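Local coordinates for halotolerant alpha-type carbonic anhydrase (dCA II) (Dunaliella salina, PDB 1Y7W), which catalyses the reversible hydration of carbon dioxide to bicarbonate at a zinc centre, and is a salt-tolerant algal enzyme, at residues G179-E191 and T252-M264. Residues are numbered along the deposited sequence; the frame is centred on the assembly and turned at random.
Sequences GDAFLNSLQTQIE and TREQMKLFVDVTM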
loop_
_atom_site.group_PDB
_atom_site.type_symbol
_atom_site.label_atom_id
_atom_site.label_comp_id
_atom_site.label_asym_id
_atom_site.label_seq_id
_atom_site.Cartn_x
_atom_site.Cartn_y
_atom_site.Cartn_z
ATOM N N GLY A 179 -7.080 10.764 16.263
ATOM C CA GLY A 179 -6.311 9.752 15.562
ATOM C C GLY A 179 -7.077 8.499 15.219
ATOM O O GLY A 179 -8.216 8.304 15.633
ATOM N N ASP A 180 -6.416 7.632 14.468
ATOM C CA ASP A 180 -6.961 6.369 14.023
ATOM C C ASP A 180 -6.782 5.336 15.132
ATOM O O ASP A 180 -5.728 5.314 15.769
ATOM C CB ASP A 180 -6.166 5.891 12.785
ATOM C CG ASP A 180 -6.652 4.556 12.262
ATOM O OD1 ASP A 180 -7.754 4.564 11.666
ATOM O OD2 ASP A 180 -5.942 3.535 12.451
ATOM N N ALA A 181 -7.758 4.435 15.302
ATOM C CA ALA A 181 -7.688 3.386 16.337
ATOM C C ALA A 181 -6.587 2.357 16.107
ATOM O O ALA A 181 -5.838 1.988 17.031
ATOM C CB ALA A 181 -9.049 2.660 16.445
ATOM N N PHE A 182 -6.502 1.846 14.889
ATOM C CA PHE A 182 -5.451 0.883 14.583
ATOM C C PHE A 182 -4.061 1.513 14.754
ATOM O O PHE A 182 -3.184 0.884 15.314
ATOM C CB PHE A 182 -5.571 0.319 13.162
ATOM C CG PHE A 182 -4.417 -0.572 12.783
ATOM C CD1 PHE A 182 -3.543 -0.199 11.785
ATOM C CD2 PHE A 182 -4.129 -1.738 13.517
ATOM C CE1 PHE A 182 -2.370 -0.959 11.507
ATOM C CE2 PHE A 182 -2.974 -2.490 13.252
ATOM C CZ PHE A 182 -2.087 -2.104 12.245
ATOM N N LEU A 183 -3.852 2.729 14.238
ATOM C CA LEU A 183 -2.548 3.373 14.396
ATOM C C LEU A 183 -2.251 3.543 15.900
ATOM O O LEU A 183 -1.104 3.366 16.389
ATOM C CB LEU A 183 -2.530 4.738 13.674
ATOM C CG LEU A 183 -2.529 4.610 12.108
ATOM C CD1 LEU A 183 -2.374 5.967 11.427
ATOM C CD2 LEU A 183 -1.387 3.636 11.679
ATOM N N ASN A 184 -3.284 3.872 16.653
ATOM C CA ASN A 184 -3.035 3.998 18.087
ATOM C C ASN A 184 -2.565 2.698 18.715
ATOM O O ASN A 184 -1.644 2.678 19.511
ATOM C CB ASN A 184 -4.269 4.500 18.826
ATOM C CG ASN A 184 -3.930 5.654 19.706
ATOM O OD1 ASN A 184 -3.777 6.805 19.231
ATOM N ND2 ASN A 184 -3.721 5.368 20.988
ATOM N N SER A 185 -3.192 1.599 18.363
ATOM C CA SER A 185 -2.803 0.336 18.927
ATOM C C SER A 185 -1.404 -0.019 18.500
ATOM O O SER A 185 -0.607 -0.445 19.338
ATOM C CB SER A 185 -3.787 -0.754 18.526
ATOM O OG SER A 185 -3.248 -2.034 18.784
ATOM N N LEU A 186 -1.092 0.142 17.209
ATOM C CA LEU A 186 0.269 -0.190 16.724
ATOM C C LEU A 186 1.334 0.632 17.464
ATOM O O LEU A 186 2.365 0.124 17.913
ATOM C CB LEU A 186 0.360 0.130 15.219
ATOM C CG LEU A 186 1.661 -0.136 14.481
ATOM C CD1 LEU A 186 1.947 -1.657 14.546
ATOM C CD2 LEU A 186 1.516 0.291 13.008
ATOM N N GLN A 187 1.080 1.912 17.574
ATOM C CA GLN A 187 1.988 2.831 18.252
ATOM C C GLN A 187 2.199 2.417 19.712
ATOM O O GLN A 187 3.328 2.395 20.201
ATOM C CB GLN A 187 1.429 4.265 18.168
ATOM C CG GLN A 187 2.231 5.274 18.966
ATOM C CD GLN A 187 1.926 6.707 18.608
ATOM O OE1 GLN A 187 0.765 7.122 18.575
ATOM N NE2 GLN A 187 2.972 7.487 18.356
ATOM N N THR A 188 1.118 2.060 20.383
ATOM C CA THR A 188 1.150 1.659 21.781
ATOM C C THR A 188 1.917 0.373 21.931
ATOM O O THR A 188 2.735 0.238 22.830
ATOM C CB THR A 188 -0.306 1.482 22.324
ATOM O OG1 THR A 188 -0.941 2.766 22.369
ATOM C CG2 THR A 188 -0.299 0.889 23.730
ATOM N N GLN A 189 1.639 -0.594 21.059
ATOM C CA GLN A 189 2.337 -1.848 21.111
ATOM C C GLN A 189 3.825 -1.682 20.877
ATOM O O GLN A 189 4.661 -2.263 21.573
ATOM C CB GLN A 189 1.806 -2.796 20.044
ATOM C CG GLN A 189 0.386 -3.303 20.275
ATOM C CD GLN A 189 -0.022 -4.209 19.137
ATOM O OE1 GLN A 189 0.465 -5.349 19.015
ATOM N NE2 GLN A 189 -0.883 -3.687 18.258
ATOM N N ILE A 190 4.163 -0.944 19.826
ATOM C CA ILE A 190 5.571 -0.749 19.521
ATOM C C ILE A 190 6.309 0.072 20.607
ATOM O O ILE A 190 7.354 -0.326 21.076
ATOM C CB ILE A 190 5.722 -0.090 18.123
ATOM C CG1 ILE A 190 5.338 -1.141 17.050
ATOM C CG2 ILE A 190 7.193 0.300 17.871
ATOM C CD1 ILE A 190 5.247 -0.558 15.617
ATOM N N GLU A 191 5.750 1.208 20.981
ATOM C CA GLU A 191 6.392 2.061 21.951
ATOM C C GLU A 191 6.588 1.287 23.253
ATOM O O GLU A 191 7.583 1.478 23.956
ATOM C CB GLU A 191 5.558 3.336 22.109
ATOM C CG GLU A 191 5.679 4.224 20.830
ATOM C CD GLU A 191 5.128 5.647 21.000
ATOM O OE1 GLU A 191 5.384 6.498 20.092
ATOM O OE2 GLU A 191 4.446 5.912 22.024
ATOM N N THR A 252 -3.199 11.789 13.588
ATOM C CA THR A 252 -2.708 12.975 14.258
ATOM C C THR A 252 -1.228 13.135 14.079
ATOM O O THR A 252 -0.519 12.172 13.714
ATOM C CB THR A 252 -2.956 12.906 15.766
ATOM O OG1 THR A 252 -2.212 11.830 16.317
ATOM C CG2 THR A 252 -4.395 12.699 16.029
ATOM N N ARG A 253 -0.734 14.355 14.314
ATOM C CA ARG A 253 0.699 14.535 14.201
ATOM C C ARG A 253 1.386 13.650 15.245
ATOM O O ARG A 253 2.493 13.163 15.032
ATOM C CB ARG A 253 1.108 16.002 14.438
ATOM C CG ARG A 253 1.231 16.820 13.194
ATOM C CD ARG A 253 -0.048 17.430 12.855
ATOM N NE ARG A 253 0.015 18.436 11.773
ATOM C CZ ARG A 253 -1.084 19.028 11.311
ATOM N NH1 ARG A 253 -1.027 19.910 10.325
ATOM N NH2 ARG A 253 -2.249 18.745 11.891
ATOM N N GLU A 254 0.736 13.465 16.386
ATOM C CA GLU A 254 1.311 12.632 17.431
ATOM C C GLU A 254 1.454 11.189 17.004
ATOM O O GLU A 254 2.329 10.489 17.472
ATOM C CB GLU A 254 0.475 12.677 18.714
ATOM C CG GLU A 254 0.468 14.048 19.442
ATOM C CD GLU A 254 -0.188 15.178 18.638
ATOM O OE1 GLU A 254 -1.167 14.937 17.884
ATOM O OE2 GLU A 254 0.277 16.333 18.779
ATOM N N GLN A 255 0.556 10.716 16.163
ATOM C CA GLN A 255 0.675 9.330 15.702
ATOM C C GLN A 255 1.726 9.277 14.615
ATOM O O GLN A 255 2.425 8.269 14.490
ATOM C CB GLN A 255 -0.670 8.838 15.147
ATOM C CG GLN A 255 -1.734 8.761 16.210
ATOM C CD GLN A 255 -3.072 8.266 15.696
ATOM O OE1 GLN A 255 -3.528 8.676 14.641
ATOM N NE2 GLN A 255 -3.726 7.400 16.473
ATOM N N MET A 256 1.859 10.355 13.828
ATOM C CA MET A 256 2.866 10.351 12.762
ATOM C C MET A 256 4.286 10.247 13.310
ATOM O O MET A 256 5.215 9.790 12.614
ATOM C CB MET A 256 2.726 11.609 11.888
ATOM C CG MET A 256 1.507 11.578 10.970
ATOM S SD MET A 256 1.385 10.059 9.911
ATOM C CE MET A 256 2.934 10.225 8.982
ATOM N N LYS A 257 4.459 10.651 14.569
ATOM C CA LYS A 257 5.778 10.580 15.183
ATOM C C LYS A 257 6.303 9.147 15.223
ATOM O O LYS A 257 7.512 8.931 15.145
ATOM C CB LYS A 257 5.745 11.152 16.623
ATOM C CG LYS A 257 7.076 10.963 17.412
ATOM C CD LYS A 257 7.231 12.025 18.546
ATOM C CE LYS A 257 8.468 11.733 19.436
ATOM N NZ LYS A 257 8.339 10.390 20.050
ATOM N N LEU A 258 5.401 8.169 15.312
ATOM C CA LEU A 258 5.840 6.763 15.344
ATOM C C LEU A 258 6.715 6.463 14.103
ATOM O O LEU A 258 7.753 5.801 14.209
ATOM C CB LEU A 258 4.632 5.815 15.331
ATOM C CG LEU A 258 4.938 4.318 15.041
ATOM C CD1 LEU A 258 5.567 3.703 16.296
ATOM C CD2 LEU A 258 3.668 3.553 14.719
ATOM N N PHE A 259 6.276 6.936 12.932
ATOM C CA PHE A 259 7.017 6.684 11.697
ATOM C C PHE A 259 8.413 7.277 11.684
ATOM O O PHE A 259 9.363 6.644 11.183
ATOM C CB PHE A 259 6.181 7.133 10.480
ATOM C CG PHE A 259 4.909 6.342 10.334
ATOM C CD1 PHE A 259 3.678 6.882 10.663
ATOM C CD2 PHE A 259 4.969 5.015 9.912
ATOM C CE1 PHE A 259 2.520 6.128 10.573
ATOM C CE2 PHE A 259 3.817 4.244 9.811
ATOM C CZ PHE A 259 2.582 4.809 10.143
ATOM N N VAL A 260 8.564 8.477 12.237
ATOM C CA VAL A 260 9.898 9.077 12.312
ATOM C C VAL A 260 10.788 8.313 13.293
ATOM O O VAL A 260 11.947 7.972 13.008
ATOM C CB VAL A 260 9.846 10.536 12.839
ATOM C CG1 VAL A 260 11.223 11.170 12.694
ATOM C CG2 VAL A 260 8.858 11.286 12.134
ATOM N N ASP A 261 10.250 8.066 14.485
ATOM C CA ASP A 261 11.015 7.350 15.492
ATOM C C ASP A 261 11.564 6.003 14.970
ATOM O O ASP A 261 12.743 5.685 15.120
ATOM C CB ASP A 261 10.151 7.129 16.730
ATOM C CG ASP A 261 9.898 8.432 17.537
ATOM O OD1 ASP A 261 9.007 8.378 18.400
ATOM O OD2 ASP A 261 10.561 9.495 17.310
ATOM N N VAL A 262 10.691 5.220 14.358
ATOM C CA VAL A 262 11.035 3.928 13.822
ATOM C C VAL A 262 11.962 4.062 12.635
ATOM O O VAL A 262 13.010 3.386 12.554
ATOM C CB VAL A 262 9.700 3.202 13.411
ATOM C CG1 VAL A 262 9.981 1.891 12.625
ATOM C CG2 VAL A 262 8.896 2.921 14.723
ATOM N N THR A 263 11.629 4.974 11.719
ATOM C CA THR A 263 12.452 5.085 10.517
ATOM C C THR A 263 13.885 5.550 10.787
ATOM O O THR A 263 14.853 4.946 10.272
ATOM C CB THR A 263 11.795 6.036 9.437
ATOM O OG1 THR A 263 10.544 5.470 8.986
ATOM C CG2 THR A 263 12.743 6.210 8.219
ATOM N N MET A 264 14.035 6.612 11.567
ATOM C CA MET A 264 15.384 7.132 11.838
ATOM C C MET A 264 16.081 6.287 12.895
ATOM O O MET A 264 17.311 6.193 12.909
ATOM C CB MET A 264 15.320 8.600 12.264
ATOM C CG MET A 264 14.727 9.511 11.213
ATOM S SD MET A 264 15.306 9.182 9.546
ATOM C CE MET A 264 17.042 9.541 9.706
HETATM O O HOH W 1 7.407 6.352 18.499
HETATM O O HOH W 2 5.602 9.329 20.606
#
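Helix 181-191 and helix 253-264 touch side by side, their axes 9.8 Å apart at closest approach and their N-to-C directions 45° apart. Gln255 joins the two N-terminal ends. Its extended chain lays the amide against the first turn of helix 181-191. Gln255 OE1 accepts from Asp180 N at 3.1 Å, in the carbonyl plane and on a lone pair. Gln255 NE2 gives to Asp180 O at 3.0 Å and to Asn184 OD1 at 2.8 Å. Asp180 O is gripped twice, since Asn184 N reaches it from the other face of its plane. The planes of the Asn184 and Gln255 amides stand 49° apart. With three bonds across the contact, the Gln255 amide can hardly flip. With an alanine here, Asp180 N and Asn184 OD1 would probably lose these mates, Thr252 N its weak bond to OE1, and a gap would open beside Gly179. Both helices are capped: Asp180 OD2 takes Leu183 N, and Thr252 and Gln255 form a capping box. Asp180 OD1 also makes a salt bridge to Arg249. In this alpha-type carbonic anhydrase the pair packs against the central beta-sheet, where Leu183 meets Tyr173 and Leu147. The Phe259 ring packs on His133 and Phe131, and takes Leu183 CD2 at its edge. Further along, Gln187 has CG anti to the backbone N (chi1 174°), which sends its amide across to helix 253-264. Gln187 NE2 donates almost straight to Glu254 O at 3.2 Å and also bonds Glu191 OE1. Leu258 CD1 lies 4.1 Å from Ile190 CG2, and its CD2 meets Leu186 CG. At the outer side, Glu191 and Asp261 bring like charges near each other. A water donates to both carboxylates. Lys257 NZ forms a salt bridge with Asp261 OD1 at 2.7 Å. Water and lysine probably ease the repulsion.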